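Local coordinates for HTH-type transcriptional regulator LysG (Mycobacterium tuberculosis, PDB 3ISP), which is a homodimeric LysR-family transcription factor that binds DNA and probably activates expression of the exporter LysE while repressing its own gene, at residues 107-119 against 280-292. Numbering follows the deposited sequence.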
loop_
_atom_site.group_PDB
_atom_site.type_symbol
_atom_site.label_atom_id
_atom_site.label_comp_id
_atom_site.label_asym_id
_atom_site.label_seq_id
_atom_site.Cartn_x
_atom_site.Cartn_y
_atom_site.Cartn_z
ATOM N N ALA A 107 23.622 -14.025 7.647
ATOM C CA ALA A 107 24.916 -13.510 8.058
ATOM C C ALA A 107 25.541 -14.355 9.161
ATOM O O ALA A 107 26.750 -14.298 9.393
ATOM C CB ALA A 107 24.802 -12.066 8.501
ATOM N N THR A 108 24.722 -15.129 9.854
ATOM C CA THR A 108 25.247 -15.910 10.955
ATOM C C THR A 108 25.256 -17.395 10.623
ATOM O O THR A 108 26.130 -17.876 9.906
ATOM C CB THR A 108 24.488 -15.635 12.251
ATOM O OG1 THR A 108 23.101 -15.930 12.065
ATOM C CG2 THR A 108 24.623 -14.176 12.632
ATOM N N TRP A 109 24.260 -18.119 11.106
ATOM C CA TRP A 109 24.295 -19.569 11.018
ATOM C C TRP A 109 24.017 -20.164 9.644
ATOM O O TRP A 109 24.650 -21.159 9.283
ATOM C CB TRP A 109 23.368 -20.170 12.056
ATOM C CG TRP A 109 21.944 -19.826 11.863
ATOM C CD1 TRP A 109 21.272 -18.752 12.374
ATOM C CD2 TRP A 109 20.987 -20.583 11.117
ATOM N NE1 TRP A 109 19.951 -18.787 11.976
ATOM C CE2 TRP A 109 19.753 -19.903 11.208
ATOM C CE3 TRP A 109 21.057 -21.768 10.381
ATOM C CZ2 TRP A 109 18.605 -20.371 10.594
ATOM C CZ3 TRP A 109 19.921 -22.228 9.775
ATOM C CH2 TRP A 109 18.706 -21.532 9.882
ATOM N N PHE A 110 23.105 -19.570 8.870
ATOM C CA PHE A 110 22.624 -20.220 7.642
ATOM C C PHE A 110 23.724 -20.556 6.640
ATOM O O PHE A 110 23.632 -21.527 5.899
ATOM C CB PHE A 110 21.542 -19.387 6.959
ATOM C CG PHE A 110 20.756 -20.144 5.914
ATOM C CD1 PHE A 110 19.555 -20.738 6.230
ATOM C CD2 PHE A 110 21.217 -20.247 4.613
ATOM C CE1 PHE A 110 18.839 -21.427 5.270
ATOM C CE2 PHE A 110 20.497 -20.928 3.655
ATOM C CZ PHE A 110 19.315 -21.521 3.982
ATOM N N SER A 111 24.757 -19.730 6.610
ATOM C CA SER A 111 25.900 -19.953 5.744
ATOM C C SER A 111 26.280 -21.428 5.616
ATOM O O SER A 111 26.677 -21.879 4.550
ATOM C CB SER A 111 27.088 -19.178 6.290
ATOM O OG SER A 111 28.273 -19.609 5.662
ATOM N N ALA A 112 26.160 -22.176 6.706
ATOM C CA ALA A 112 26.648 -23.552 6.758
ATOM C C ALA A 112 25.959 -24.447 5.754
ATOM O O ALA A 112 26.492 -25.493 5.386
ATOM C CB ALA A 112 26.485 -24.123 8.170
ATOM N N VAL A 113 24.775 -24.034 5.311
ATOM C CA VAL A 113 23.901 -24.887 4.503
ATOM C C VAL A 113 24.493 -25.203 3.137
ATOM O O VAL A 113 24.154 -26.222 2.530
ATOM C CB VAL A 113 22.505 -24.247 4.314
ATOM C CG1 VAL A 113 21.644 -25.083 3.378
ATOM C CG2 VAL A 113 21.814 -24.063 5.657
ATOM N N PHE A 114 25.374 -24.326 2.653
ATOM C CA PHE A 114 25.982 -24.511 1.337
ATOM C C PHE A 114 26.978 -25.655 1.380
ATOM O O PHE A 114 27.089 -26.429 0.435
ATOM C CB PHE A 114 26.700 -23.242 0.869
ATOM C CG PHE A 114 25.819 -22.032 0.781
ATOM C CD1 PHE A 114 24.536 -22.122 0.299
ATOM C CD2 PHE A 114 26.291 -20.795 1.162
ATOM C CE1 PHE A 114 23.736 -21.005 0.219
ATOM C CE2 PHE A 114 25.494 -19.673 1.078
ATOM C CZ PHE A 114 24.222 -19.775 0.603
ATOM N N ASP A 115 27.706 -25.748 2.485
ATOM C CA ASP A 115 28.764 -26.738 2.618
ATOM C C ASP A 115 28.208 -28.139 2.508
ATOM O O ASP A 115 28.793 -28.999 1.853
ATOM C CB ASP A 115 29.490 -26.558 3.949
ATOM C CG ASP A 115 30.192 -25.214 4.046
ATOM O OD1 ASP A 115 29.948 -24.480 5.034
ATOM O OD2 ASP A 115 30.973 -24.890 3.118
ATOM N N GLY A 116 27.064 -28.358 3.147
ATOM C CA GLY A 116 26.414 -29.649 3.122
ATOM C C GLY A 116 25.310 -29.668 2.099
ATOM O O GLY A 116 24.206 -30.134 2.367
ATOM N N LEU A 117 25.601 -29.178 0.906
ATOM C CA LEU A 117 24.561 -29.092 -0.112
ATOM C C LEU A 117 24.909 -29.774 -1.435
ATOM O O LEU A 117 26.051 -29.716 -1.912
ATOM C CB LEU A 117 24.192 -27.632 -0.372
ATOM C CG LEU A 117 22.775 -27.393 -0.884
ATOM C CD1 LEU A 117 21.920 -26.795 0.227
ATOM C CD2 LEU A 117 22.820 -26.469 -2.081
ATOM N N GLY A 118 23.899 -30.401 -2.025
ATOM C CA GLY A 118 24.029 -31.034 -3.322
ATOM C C GLY A 118 22.975 -32.109 -3.497
ATOM O O GLY A 118 22.371 -32.564 -2.520
ATOM N N ASP A 119 22.724 -32.492 -4.746
ATOM C CA ASP A 119 23.314 -31.820 -5.893
ATOM C C ASP A 119 22.228 -30.927 -6.486
ATOM O O ASP A 119 21.397 -31.388 -7.267
ATOM C CB ASP A 119 23.797 -32.849 -6.922
ATOM C CG ASP A 119 25.116 -32.453 -7.577
ATOM O OD1 ASP A 119 25.858 -31.624 -6.994
ATOM O OD2 ASP A 119 25.417 -32.981 -8.672
ATOM N N ARG A 280 15.776 -33.555 2.653
ATOM C CA ARG A 280 17.220 -33.350 2.684
ATOM C C ARG A 280 17.595 -31.906 3.004
ATOM O O ARG A 280 18.407 -31.662 3.893
ATOM C CB ARG A 280 17.861 -33.782 1.370
ATOM C CG ARG A 280 19.310 -33.374 1.234
ATOM C CD ARG A 280 19.861 -33.802 -0.108
ATOM N NE ARG A 280 19.203 -35.020 -0.585
ATOM C CZ ARG A 280 18.404 -35.070 -1.649
ATOM N NH1 ARG A 280 18.172 -33.960 -2.357
ATOM N NH2 ARG A 280 17.844 -36.225 -2.006
ATOM N N ILE A 281 17.021 -30.954 2.270
ATOM C CA ILE A 281 17.232 -29.541 2.556
ATOM C C ILE A 281 16.873 -29.248 4.015
ATOM O O ILE A 281 17.624 -28.586 4.721
ATOM C CB ILE A 281 16.397 -28.638 1.621
ATOM C CG1 ILE A 281 16.788 -28.865 0.162
ATOM C CG2 ILE A 281 16.590 -27.169 1.954
ATOM C CD1 ILE A 281 17.896 -27.974 -0.313
ATOM N N THR A 282 15.732 -29.762 4.467
ATOM C CA THR A 282 15.281 -29.564 5.841
ATOM C C THR A 282 16.309 -30.056 6.856
ATOM O O THR A 282 16.576 -29.385 7.848
ATOM C CB THR A 282 13.925 -30.250 6.105
ATOM O OG1 THR A 282 12.941 -29.701 5.228
ATOM C CG2 THR A 282 13.472 -30.015 7.534
ATOM N N ASP A 283 16.887 -31.223 6.606
ATOM C CA ASP A 283 17.902 -31.754 7.503
ATOM C C ASP A 283 19.057 -30.804 7.609
ATOM O O ASP A 283 19.554 -30.532 8.698
ATOM C CB ASP A 283 18.421 -33.110 7.030
ATOM C CG ASP A 283 17.536 -34.242 7.465
ATOM O OD1 ASP A 283 16.651 -33.986 8.320
ATOM O OD2 ASP A 283 17.715 -35.374 6.953
ATOM N N THR A 284 19.492 -30.309 6.463
ATOM C CA THR A 284 20.619 -29.407 6.416
ATOM C C THR A 284 20.316 -28.091 7.138
ATOM O O THR A 284 21.075 -27.662 7.998
ATOM C CB THR A 284 21.025 -29.172 4.980
ATOM O OG1 THR A 284 21.487 -30.414 4.443
ATOM C CG2 THR A 284 22.129 -28.134 4.900
ATOM N N VAL A 285 19.195 -27.468 6.809
ATOM C CA VAL A 285 18.809 -26.259 7.496
ATOM C C VAL A 285 18.746 -26.487 8.998
ATOM O O VAL A 285 19.314 -25.726 9.757
ATOM C CB VAL A 285 17.474 -25.706 6.971
ATOM C CG1 VAL A 285 16.949 -24.609 7.889
ATOM C CG2 VAL A 285 17.649 -25.195 5.542
ATOM N N ARG A 286 18.068 -27.541 9.427
ATOM C CA ARG A 286 17.940 -27.835 10.853
ATOM C C ARG A 286 19.290 -28.005 11.558
ATOM O O ARG A 286 19.477 -27.554 12.690
ATOM C CB ARG A 286 17.071 -29.074 11.066
ATOM C CG ARG A 286 15.648 -28.758 11.497
ATOM C CD ARG A 286 14.817 -30.014 11.782
ATOM N NE ARG A 286 13.603 -29.665 12.520
ATOM C CZ ARG A 286 12.527 -30.444 12.621
ATOM N NH1 ARG A 286 12.506 -31.630 12.022
ATOM N NH2 ARG A 286 11.464 -30.034 13.315
ATOM N N ALA A 287 20.225 -28.657 10.879
ATOM C CA ALA A 287 21.541 -28.915 11.439
ATOM C C ALA A 287 22.396 -27.651 11.459
ATOM O O ALA A 287 23.218 -27.458 12.349
ATOM C CB ALA A 287 22.229 -30.010 10.665
ATOM N N ALA A 288 22.205 -26.788 10.473
ATOM C CA ALA A 288 22.951 -25.549 10.419
ATOM C C ALA A 288 22.550 -24.670 11.605
ATOM O O ALA A 288 23.297 -23.772 12.033
ATOM C CB ALA A 288 22.694 -24.838 9.107
ATOM N N ALA A 289 21.371 -24.940 12.149
ATOM C CA ALA A 289 20.868 -24.138 13.250
ATOM C C ALA A 289 21.082 -24.793 14.620
ATOM O O ALA A 289 20.572 -24.303 15.628
ATOM C CB ALA A 289 19.404 -23.824 13.040
ATOM N N SER A 290 21.833 -25.891 14.665
ATOM C CA SER A 290 22.037 -26.575 15.931
ATOM C C SER A 290 22.694 -25.637 16.933
ATOM O O SER A 290 22.629 -25.851 18.144
ATOM C CB SER A 290 22.858 -27.849 15.753
ATOM O OG SER A 290 24.127 -27.579 15.200
ATOM N N GLY A 291 23.288 -24.566 16.420
ATOM C CA GLY A 291 24.001 -23.624 17.250
ATOM C C GLY A 291 23.177 -22.483 17.805
ATOM O O GLY A 291 23.708 -21.640 18.530
ATOM N N LEU A 292 21.896 -22.425 17.464
ATOM C CA LEU A 292 21.025 -21.404 18.039
ATOM C C LEU A 292 20.801 -21.726 19.516
ATOM O O LEU A 292 21.197 -22.790 19.990
ATOM C CB LEU A 292 19.687 -21.343 17.288
ATOM C CG LEU A 292 19.710 -20.786 15.860
ATOM C CD1 LEU A 292 18.399 -21.045 15.160
ATOM C CD2 LEU A 292 20.028 -19.294 15.825
HETATM O O HOH W 1 25.768 -22.832 11.343
#
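Trp109 lays its indole against the C-terminal end of helix 276-288, where Ala289 CB sits over one face, 3.8 Å from the centroid of the six-membered ring, a CH-pi contact 16° off the normal. Leu292 reaches the same face with CD1, while its CD2 meets Trp109 CD1 at 3.7 Å. Ala288 CB comes instead to the edge of the indole, in its plane. The ring gets there because Trp109 CG stands between its own backbone N and carbonyl carbon (chi1 63°). A water donates to both Trp109 O and Ala288 O, tying the two backbones together beside the ring.

One turn on, Val113 splits its branches: CG1 packs on Thr284 CG2, and CG2 lies 3.6 Å from Ala288 CB while also lying over the centre of the Phe110 ring, 3.8 Å above its plane. Phe110 adds CE1 against Val285 CG2 at 4.0 Å. Farther along, Leu117 CD1 meets Ile281 CD1.

Within the LysR substrate-binding domain, this joins the loop between helix 103-107 and strand 120-126 to the last helix. Val285 continues onto Leu160 and Trp268 of the central sheet, Leu117 onto Leu122 of strand 120-126, and Phe114 also touches Leu235 of the second subunit.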